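Local structure of ABC sugar transporter, periplasmic sugar binding protein (3ROT) at residues T94-K97 against P103-V106; G120-E125 against V239-D244; G204-H209 against Y213-Q218. The protein probably binds a sugar in the periplasm and delivers it to an ABC transporter for uptake. All coordinates share one frame; numbering follows the deposited sequence.

Contact 1 (T94-K97 against P103-V106); sequences TRPK and PYLV
The loop that links strand 89-92 to strand 107-109, two neighbouring parallel strands of the six-stranded sheet, is bridged within itself by Y104, whose ring reaches back to P96 and R95. The backbones stay well apart, the CA atoms of R95 and Y104 being 9.1 Å from each other, so the phenol does most of the spanning. Its CE2 corner meets the proline ring, with P96 CD at 3.5 Å from Y104 CE2. P96 CG stands equally close to that same CE2 atom, also at 3.5 Å. The approach is oblique, and the two side chains run antiparallel alongside one another.

Beyond the proline the phenol oxygen lies against the arginine stem, Y104 OH coming within 3.2 Å of R95 CD. From there the R95 chain runs on extended, and its guanidinium is turned 55° from the phenol ring. Y104 OH sits at the edge of that group, in its plane, but 3.7 Å from R95 NH1, which leaves proximity and no hydrogen bond. Y104 CG is tucked between the backbone N and the carbonyl carbon (chi1 65°), a placing that sends the ring across the loop.

K99, from the loop between the two segments, makes a cation-pi contact with the Y104 ring and donates to Y104 O. P96 also packs on I69, and K97 N is bonded to D72 OD1, which ties this arm to the loop that follows strand 64-67. L105 and V106 bond through their backbones to strand 89-92. The arrangement belongs to a strand-to-strand connection in a parallel alpha/beta lobe of the periplasmic binding protein fold, here one whose crossing segment holds no helix and is spanned by a tyrosine side chain.

Contact 2 (G120-E125 against V239-D244); sequences GEKALE and VNYVMD
K122 lies curled over one face of the Y241 ring, and the two side chains cross at about a right angle. The lysine touches the ring twice, near its root and at its end. K122 CG stands 3.5 Å from the centroid of the Y241 ring, 19° off the normal, a CH-pi contact displaced toward the CG side of the ring. The ammonium comes back over the same face: K122 NZ is 3.6 Å from the Y241 ring centroid and 28° off the normal, a cation-pi contact shifted toward the phenol end. The nearest ring atom is Y241 CZ, 3.2 Å from K122 NZ. The phenol oxygen is close as well, with K122 NZ at 3.4 Å from Y241 OH, but the angle is poor and no hydrogen bond forms there.

The curl comes from three successive torsions, chi2 to chi4, all near 52°, which bow the middle of the chain outward and bring NZ back above the ring that CG already touches. The Y241 ring, swung opposite the backbone N about chi1, projects from the strand toward the helix. M243 SE, a selenomethionine atom, lies at the ring edge, in plane.

Around this surface contact, Y241 also packs on K118 and L119 of helix 112-126 and on Y222 of strand 220-224. A123 rests on Y222 too, and N240 ND2 bonds to Y222 OH. Helix 112-126 is thus laid against strand 241-243, the edge strand, within this chain, of the five-stranded parallel sheet, and against its neighbour 220-224.

Contact 3 (G204-H209 against Y213-Q218); sequences GQMLLH and YDFNYQ
M206, a selenomethionine, is the apolar centre, held between the rings of F215 and Y213. Its methyl presses almost squarely on one ring: M206 CE is 4.0 Å from the centroid of F215 and 9° off the normal, a CH-pi contact. The bend about the last torsion, chi3, turns the methyl onto that face. The selenium is placed more obliquely, M206 SE lying 4.8 Å from the F215 centroid. It also stands 5.2 Å from the centroid of Y213, and both are Met-aromatic contacts. Nearer the backbone, M206 CG meets Y213 CG at 3.6 Å, the two side chains crossing at about a right angle.

F215 is enclosed from several directions. L207 CD2 comes to its edge, 4.3 Å from F215 CE2, while Y217 CD2 covers the face opposite the M206 methyl. F183 of helix 172-185 packs edge-to-face with F215.

Outward from this core the contact turns polar. Y213 N donates to H209 O (3.2 Å, N-H...O angle 149°), and the same carbonyl oxygen lies in plane at the edge of the Y213 ring. At the far end of that ring, Y213 OH is 3.0 Å from Q205 OE1, with the amide and ring planes only 18° apart. The Q205 amide is gripped from outside: OE1 accepts from Q176 NE2 and bonds to T19 OG1 of the second subunit, and NE2 donates to P16 O of that subunit.

The bond from Y213 N back to H209 O spans helix 210-213, and D214, at positive phi, closes it with a Schellman motif. This is a helix-to-strand connection of an alpha/beta lobe, leading from helix 197-208 to strand 220-224, with its polar edge at the subunit interface.

Overall arrangement
The contacts divide between the two sheets of the protein. Contact 1 is partly buried and belongs to the six-stranded sheet; contacts 2 and 3 both adjoin the five-stranded one. These two lie about 20 Å apart between centres, with contact 3 nested in the chain between the segments of contact 2, whereas contacts 1 and 3 fall on opposite sides of the chain's centre, about 39 Å apart. Chemistry follows place: the surface contact 2 rests on one lysine over an aromatic face, contact 1 mixes proline packing with an arginine edge, and buried contact 3 joins apolar packing to a backbone bond and, through Q205, to the second subunit, which the other two do not touch.

Contact 1 (T94-K97 against P103-V106)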
loop_
_atom_site.group_PDB
_atom_site.type_symbol
_atom_site.label_atom_id
_atom_site.label_comp_id
_atom_site.label_asym_id
_atom_site.label_seq_id
_atom_site.Cartn_x
_atom_site.Cartn_y
_atom_site.Cartn_z
ATOM N N THR A 94 18.072 1.545 -8.978
ATOM C CA THR A 94 18.097 2.582 -10.002
ATOM C C THR A 94 19.431 3.295 -9.947
ATOM O O THR A 94 19.950 3.576 -8.861
ATOM C CB THR A 94 16.998 3.651 -9.781
ATOM O OG1 THR A 94 15.726 3.016 -9.619
ATOM C CG2 THR A 94 16.939 4.608 -10.982
ATOM N N ARG A 95 19.979 3.594 -11.119
ATOM C CA ARG A 95 21.257 4.285 -11.188
ATOM C C ARG A 95 21.198 5.477 -12.132
ATOM O O ARG A 95 20.369 5.519 -13.040
ATOM C CB ARG A 95 22.350 3.333 -11.661
ATOM C CG ARG A 95 22.157 2.823 -13.072
ATOM C CD ARG A 95 23.462 2.293 -13.603
ATOM N NE ARG A 95 23.289 1.311 -14.664
ATOM C CZ ARG A 95 24.277 0.545 -15.129
ATOM N NH1 ARG A 95 25.501 0.661 -14.621
ATOM N NH2 ARG A 95 24.045 -0.347 -16.087
ATOM N N PRO A 96 22.087 6.462 -11.929
ATOM C CA PRO A 96 22.150 7.667 -12.760
ATOM C C PRO A 96 22.816 7.371 -14.103
ATOM O O PRO A 96 23.483 6.353 -14.263
ATOM C CB PRO A 96 22.979 8.618 -11.906
ATOM C CG PRO A 96 23.984 7.686 -11.293
ATOM C CD PRO A 96 23.116 6.500 -10.874
ATOM N N LYS A 97 22.651 8.266 -15.067
ATOM C CA LYS A 97 23.259 8.055 -16.377
ATOM C C LYS A 97 24.765 8.364 -16.385
ATOM O O LYS A 97 25.539 7.703 -17.076
ATOM C CB LYS A 97 22.555 8.911 -17.440
ATOM C CG LYS A 97 22.799 10.405 -17.299
ATOM C CD LYS A 97 22.392 11.176 -18.556
ATOM C CE LYS A 97 20.881 11.158 -18.777
ATOM N NZ LYS A 97 20.464 11.932 -19.993
ATOM N N PRO A 103 29.065 9.924 -8.633
ATOM C CA PRO A 103 29.927 8.796 -8.278
ATOM C C PRO A 103 29.329 7.755 -7.340
ATOM O O PRO A 103 28.643 8.081 -6.370
ATOM C CB PRO A 103 31.153 9.480 -7.673
ATOM C CG PRO A 103 30.558 10.677 -7.012
ATOM C CD PRO A 103 29.570 11.175 -8.037
ATOM N N TYR A 104 29.595 6.495 -7.666
ATOM C CA TYR A 104 29.171 5.343 -6.881
ATOM C C TYR A 104 30.071 4.234 -7.413
ATOM O O TYR A 104 30.562 4.325 -8.538
ATOM C CB TYR A 104 27.670 5.038 -7.066
ATOM C CG TYR A 104 27.232 4.610 -8.455
ATOM C CD1 TYR A 104 27.380 3.290 -8.876
ATOM C CD2 TYR A 104 26.698 5.532 -9.354
ATOM C CE1 TYR A 104 27.021 2.896 -10.151
ATOM C CE2 TYR A 104 26.334 5.150 -10.638
ATOM C CZ TYR A 104 26.502 3.827 -11.030
ATOM O OH TYR A 104 26.184 3.434 -12.300
ATOM N N LEU A 105 30.317 3.207 -6.607
ATOM C CA LEU A 105 31.208 2.135 -7.027
ATOM C C LEU A 105 30.626 1.222 -8.098
ATOM O O LEU A 105 31.115 1.190 -9.234
ATOM C CB LEU A 105 31.642 1.317 -5.811
ATOM C CG LEU A 105 32.500 2.070 -4.786
ATOM C CD1 LEU A 105 32.693 1.194 -3.565
ATOM C CD2 LEU A 105 33.854 2.449 -5.390
ATOM N N VAL A 106 29.578 0.492 -7.738
ATOM C CA VAL A 106 28.938 -0.434 -8.666
ATOM C C VAL A 106 27.424 -0.374 -8.540
ATOM O O VAL A 106 26.892 0.239 -7.613
ATOM C CB VAL A 106 29.402 -1.876 -8.410
ATOM C CG1 VAL A 106 30.901 -1.989 -8.691
ATOM C CG2 VAL A 106 29.103 -2.263 -6.963
#

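Contact 2 (G120-E125 against V239-D244)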
loop_
_atom_site.group_PDB
_atom_site.type_symbol
_atom_site.label_atom_id
_atom_site.label_comp_id
_atom_site.label_asym_id
_atom_site.label_seq_id
_atom_site.Cartn_x
_atom_site.Cartn_y
_atom_site.Cartn_z
ATOM N N GLY A 120 8.079 -5.595 -23.559
ATOM C CA GLY A 120 7.381 -5.266 -24.786
ATOM C C GLY A 120 7.327 -6.455 -25.732
ATOM O O GLY A 120 6.273 -6.763 -26.264
ATOM N N GLU A 121 8.455 -7.137 -25.930
ATOM C CA GLU A 121 8.509 -8.294 -26.825
ATOM C C GLU A 121 7.653 -9.469 -26.347
ATOM O O GLU A 121 7.075 -10.197 -27.156
ATOM C CB GLU A 121 9.955 -8.774 -27.000
ATOM C CG GLU A 121 10.902 -7.734 -27.565
ATOM C CD GLU A 121 12.352 -8.204 -27.576
ATOM O OE1 GLU A 121 12.819 -8.739 -26.545
ATOM O OE2 GLU A 121 13.026 -8.030 -28.612
ATOM N N LYS A 122 7.577 -9.661 -25.033
ATOM C CA LYS A 122 6.792 -10.756 -24.482
ATOM C C LYS A 122 5.292 -10.497 -24.652
ATOM O O LYS A 122 4.528 -11.406 -24.978
ATOM C CB LYS A 122 7.140 -10.955 -23.000
ATOM C CG LYS A 122 6.302 -12.004 -22.285
ATOM C CD LYS A 122 6.315 -13.346 -22.993
ATOM C CE LYS A 122 7.729 -13.801 -23.295
ATOM N NZ LYS A 122 8.580 -13.758 -22.082
ATOM N N ALA A 123 4.877 -9.255 -24.431
ATOM C CA ALA A 123 3.473 -8.883 -24.571
ATOM C C ALA A 123 3.003 -9.073 -26.018
ATOM O O ALA A 123 1.864 -9.455 -26.262
ATOM C CB ALA A 123 3.272 -7.428 -24.141
ATOM N N LEU A 124 3.883 -8.803 -26.978
ATOM C CA LEU A 124 3.515 -8.954 -28.381
ATOM C C LEU A 124 3.428 -10.423 -28.760
ATOM O O LEU A 124 2.703 -10.791 -29.681
ATOM C CB LEU A 124 4.516 -8.229 -29.284
ATOM C CG LEU A 124 4.569 -6.714 -29.077
ATOM C CD1 LEU A 124 5.399 -6.083 -30.173
ATOM C CD2 LEU A 124 3.164 -6.136 -29.097
ATOM N N GLU A 125 4.162 -11.261 -28.039
ATOM C CA GLU A 125 4.142 -12.698 -28.282
ATOM C C GLU A 125 2.863 -13.283 -27.682
ATOM O O GLU A 125 2.124 -14.015 -28.341
ATOM C CB GLU A 125 5.353 -13.367 -27.630
ATOM C CG GLU A 125 5.423 -14.865 -27.844
ATOM C CD GLU A 125 6.412 -15.549 -26.912
ATOM O OE1 GLU A 125 7.520 -15.006 -26.712
ATOM O OE2 GLU A 125 6.084 -16.637 -26.384
ATOM N N VAL A 239 -3.364 -11.042 -15.376
ATOM C CA VAL A 239 -2.070 -10.444 -15.730
ATOM C C VAL A 239 -1.317 -11.556 -16.465
ATOM O O VAL A 239 -1.228 -12.677 -15.967
ATOM C CB VAL A 239 -1.274 -10.012 -14.463
ATOM C CG1 VAL A 239 0.175 -9.686 -14.827
ATOM C CG2 VAL A 239 -1.936 -8.788 -13.825
ATOM N N ASN A 240 -0.790 -11.241 -17.646
ATOM C CA ASN A 240 -0.096 -12.216 -18.493
ATOM C C ASN A 240 1.366 -12.544 -18.206
ATOM O O ASN A 240 1.770 -13.710 -18.277
ATOM C CB ASN A 240 -0.191 -11.782 -19.962
ATOM C CG ASN A 240 -1.542 -12.065 -20.572
ATOM O OD1 ASN A 240 -2.531 -12.251 -19.868
ATOM N ND2 ASN A 240 -1.594 -12.084 -21.895
ATOM N N TYR A 241 2.160 -11.517 -17.920
ATOM C CA TYR A 241 3.580 -11.705 -17.688
ATOM C C TYR A 241 4.140 -10.564 -16.857
ATOM O O TYR A 241 3.793 -9.400 -17.062
ATOM C CB TYR A 241 4.306 -11.748 -19.032
ATOM C CG TYR A 241 5.695 -12.316 -18.972
ATOM C CD1 TYR A 241 5.903 -13.693 -18.990
ATOM C CD2 TYR A 241 6.806 -11.480 -18.902
ATOM C CE1 TYR A 241 7.184 -14.225 -18.941
ATOM C CE2 TYR A 241 8.096 -12.005 -18.853
ATOM C CZ TYR A 241 8.273 -13.379 -18.877
ATOM O OH TYR A 241 9.542 -13.906 -18.871
ATOM N N VAL A 242 5.025 -10.899 -15.929
ATOM C CA VAL A 242 5.621 -9.894 -15.060
ATOM C C VAL A 242 7.129 -10.057 -14.971
ATOM O O VAL A 242 7.628 -11.158 -14.745
ATOM C CB VAL A 242 5.036 -9.990 -13.639
ATOM C CG1 VAL A 242 5.686 -8.967 -12.739
ATOM C CG2 VAL A 242 3.517 -9.779 -13.688
HETATM N N MSE A 243 7.841 -8.951 -15.157
HETATM C CA MSE A 243 9.290 -8.947 -15.086
HETATM C C MSE A 243 9.736 -9.050 -13.632
HETATM O O MSE A 243 9.228 -8.342 -12.767
HETATM C CB MSE A 243 9.847 -7.655 -15.686
HETATM C CG MSE A 243 9.502 -7.443 -17.157
HETATM SE SE MSE A 243 10.140 -8.896 -18.212
HETATM C CE MSE A 243 12.017 -8.458 -18.215
ATOM N N ASP A 244 10.689 -9.929 -13.364
ATOM C CA ASP A 244 11.189 -10.073 -12.006
ATOM C C ASP A 244 12.640 -9.600 -11.920
ATOM O O ASP A 244 13.502 -10.126 -12.617
ATOM C CB ASP A 244 11.086 -11.535 -11.557
ATOM C CG ASP A 244 11.584 -11.739 -10.139
ATOM O OD1 ASP A 244 11.457 -10.808 -9.320
ATOM O OD2 ASP A 244 12.090 -12.833 -9.835
#

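Contact 3 (G204-H209 against Y213-Q218)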
loop_
_atom_site.group_PDB
_atom_site.type_symbol
_atom_site.label_atom_id
_atom_site.label_comp_id
_atom_site.label_asym_id
_atom_site.label_seq_id
_atom_site.Cartn_x
_atom_site.Cartn_y
_atom_site.Cartn_z
ATOM N N GLY A 204 -5.627 -3.802 -10.613
ATOM C CA GLY A 204 -6.056 -5.162 -10.312
ATOM C C GLY A 204 -7.378 -5.264 -9.556
ATOM O O GLY A 204 -8.101 -6.260 -9.663
ATOM N N GLN A 205 -7.699 -4.244 -8.773
ATOM C CA GLN A 205 -8.943 -4.270 -8.022
ATOM C C GLN A 205 -10.121 -4.190 -8.989
ATOM O O GLN A 205 -11.145 -4.835 -8.778
ATOM C CB GLN A 205 -8.980 -3.122 -7.020
ATOM C CG GLN A 205 -10.130 -3.210 -6.044
ATOM C CD GLN A 205 -10.057 -2.141 -4.978
ATOM O OE1 GLN A 205 -9.956 -0.948 -5.285
ATOM N NE2 GLN A 205 -10.107 -2.558 -3.718
HETATM N N MSE A 206 -9.968 -3.414 -10.059
HETATM C CA MSE A 206 -11.029 -3.282 -11.060
HETATM C C MSE A 206 -11.149 -4.563 -11.892
HETATM O O MSE A 206 -12.255 -4.966 -12.272
HETATM C CB MSE A 206 -10.751 -2.090 -11.984
HETATM C CG MSE A 206 -10.553 -0.783 -11.254
HETATM SE SE MSE A 206 -10.758 0.779 -12.417
HETATM C CE MSE A 206 -9.186 0.547 -13.496
ATOM N N LEU A 207 -10.011 -5.198 -12.175
ATOM C CA LEU A 207 -9.995 -6.441 -12.946
ATOM C C LEU A 207 -10.683 -7.563 -12.169
ATOM O O LEU A 207 -11.212 -8.504 -12.760
ATOM C CB LEU A 207 -8.557 -6.865 -13.263
ATOM C CG LEU A 207 -7.703 -5.921 -14.111
ATOM C CD1 LEU A 207 -6.261 -6.433 -14.093
ATOM C CD2 LEU A 207 -8.248 -5.834 -15.546
ATOM N N LEU A 208 -10.662 -7.457 -10.844
ATOM C CA LEU A 208 -11.279 -8.461 -9.975
ATOM C C LEU A 208 -12.782 -8.208 -9.769
ATOM O O LEU A 208 -13.540 -9.136 -9.479
ATOM C CB LEU A 208 -10.563 -8.491 -8.614
ATOM C CG LEU A 208 -9.155 -9.102 -8.530
ATOM C CD1 LEU A 208 -8.520 -8.766 -7.177
ATOM C CD2 LEU A 208 -9.241 -10.611 -8.712
ATOM N N HIS A 209 -13.203 -6.954 -9.908
ATOM C CA HIS A 209 -14.614 -6.590 -9.755
ATOM C C HIS A 209 -14.973 -5.611 -10.861
ATOM O O HIS A 209 -15.270 -4.448 -10.613
ATOM C CB HIS A 209 -14.851 -5.965 -8.377
ATOM C CG HIS A 209 -14.580 -6.910 -7.248
ATOM N ND1 HIS A 209 -13.329 -7.070 -6.693
ATOM C CD2 HIS A 209 -15.389 -7.792 -6.611
ATOM C CE1 HIS A 209 -13.380 -8.007 -5.762
ATOM N NE2 HIS A 209 -14.615 -8.461 -5.694
ATOM N N TYR A 213 -16.579 -1.496 -10.758
ATOM C CA TYR A 213 -15.809 -0.363 -11.250
ATOM C C TYR A 213 -16.149 0.054 -12.670
ATOM O O TYR A 213 -15.543 0.975 -13.192
ATOM C CB TYR A 213 -14.314 -0.684 -11.157
ATOM C CG TYR A 213 -13.838 -0.813 -9.732
ATOM C CD1 TYR A 213 -13.351 0.292 -9.037
ATOM C CD2 TYR A 213 -13.979 -2.013 -9.044
ATOM C CE1 TYR A 213 -13.028 0.203 -7.688
ATOM C CE2 TYR A 213 -13.667 -2.111 -7.700
ATOM C CZ TYR A 213 -13.198 -1.006 -7.023
ATOM O OH TYR A 213 -12.941 -1.105 -5.669
ATOM N N ASP A 214 -17.124 -0.601 -13.290
ATOM C CA ASP A 214 -17.488 -0.275 -14.672
ATOM C C ASP A 214 -16.235 -0.340 -15.536
ATOM O O ASP A 214 -15.876 0.619 -16.219
ATOM C CB ASP A 214 -18.104 1.126 -14.774
ATOM C CG ASP A 214 -19.476 1.207 -14.137
ATOM O OD1 ASP A 214 -20.375 0.438 -14.554
ATOM O OD2 ASP A 214 -19.653 2.039 -13.220
ATOM N N PHE A 215 -15.564 -1.481 -15.476
ATOM C CA PHE A 215 -14.350 -1.698 -16.238
ATOM C C PHE A 215 -14.385 -3.136 -16.743
ATOM O O PHE A 215 -13.683 -4.001 -16.225
ATOM C CB PHE A 215 -13.129 -1.488 -15.343
ATOM C CG PHE A 215 -11.857 -1.268 -16.102
ATOM C CD1 PHE A 215 -11.580 -0.032 -16.670
ATOM C CD2 PHE A 215 -10.941 -2.302 -16.264
ATOM C CE1 PHE A 215 -10.407 0.175 -17.391
ATOM C CE2 PHE A 215 -9.768 -2.106 -16.983
ATOM C CZ PHE A 215 -9.503 -0.860 -17.548
ATOM N N ASN A 216 -15.212 -3.382 -17.753
ATOM C CA ASN A 216 -15.359 -4.719 -18.321
ATOM C C ASN A 216 -14.535 -4.930 -19.593
ATOM O O ASN A 216 -14.728 -5.907 -20.322
ATOM C CB ASN A 216 -16.841 -4.993 -18.602
ATOM C CG ASN A 216 -17.673 -5.062 -17.327
ATOM O OD1 ASN A 216 -17.456 -5.924 -16.470
ATOM N ND2 ASN A 216 -18.624 -4.153 -17.198
ATOM N N TYR A 217 -13.600 -4.020 -19.842
ATOM C CA TYR A 217 -12.748 -4.085 -21.028
ATOM C C TYR A 217 -11.883 -5.342 -21.123
ATOM O O TYR A 217 -11.586 -5.821 -22.219
ATOM C CB TYR A 217 -11.864 -2.845 -21.066
ATOM C CG TYR A 217 -12.666 -1.569 -21.044
ATOM C CD1 TYR A 217 -13.308 -1.109 -22.193
ATOM C CD2 TYR A 217 -12.813 -0.835 -19.866
ATOM C CE1 TYR A 217 -14.074 0.045 -22.172
ATOM C CE2 TYR A 217 -13.582 0.322 -19.834
ATOM C CZ TYR A 217 -14.210 0.757 -20.992
ATOM O OH TYR A 217 -14.971 1.906 -20.979
ATOM N N GLN A 218 -11.472 -5.872 -19.978
ATOM C CA GLN A 218 -10.641 -7.068 -19.957
ATOM C C GLN A 218 -9.363 -6.961 -20.803
ATOM O O GLN A 218 -9.115 -7.788 -21.676
ATOM C CB GLN A 218 -11.464 -8.275 -20.419
ATOM C CG GLN A 218 -12.614 -8.617 -19.493
ATOM C CD GLN A 218 -13.384 -9.833 -19.953
ATOM O OE1 GLN A 218 -14.073 -9.799 -20.972
ATOM N NE2 GLN A 218 -13.263 -10.924 -19.204
#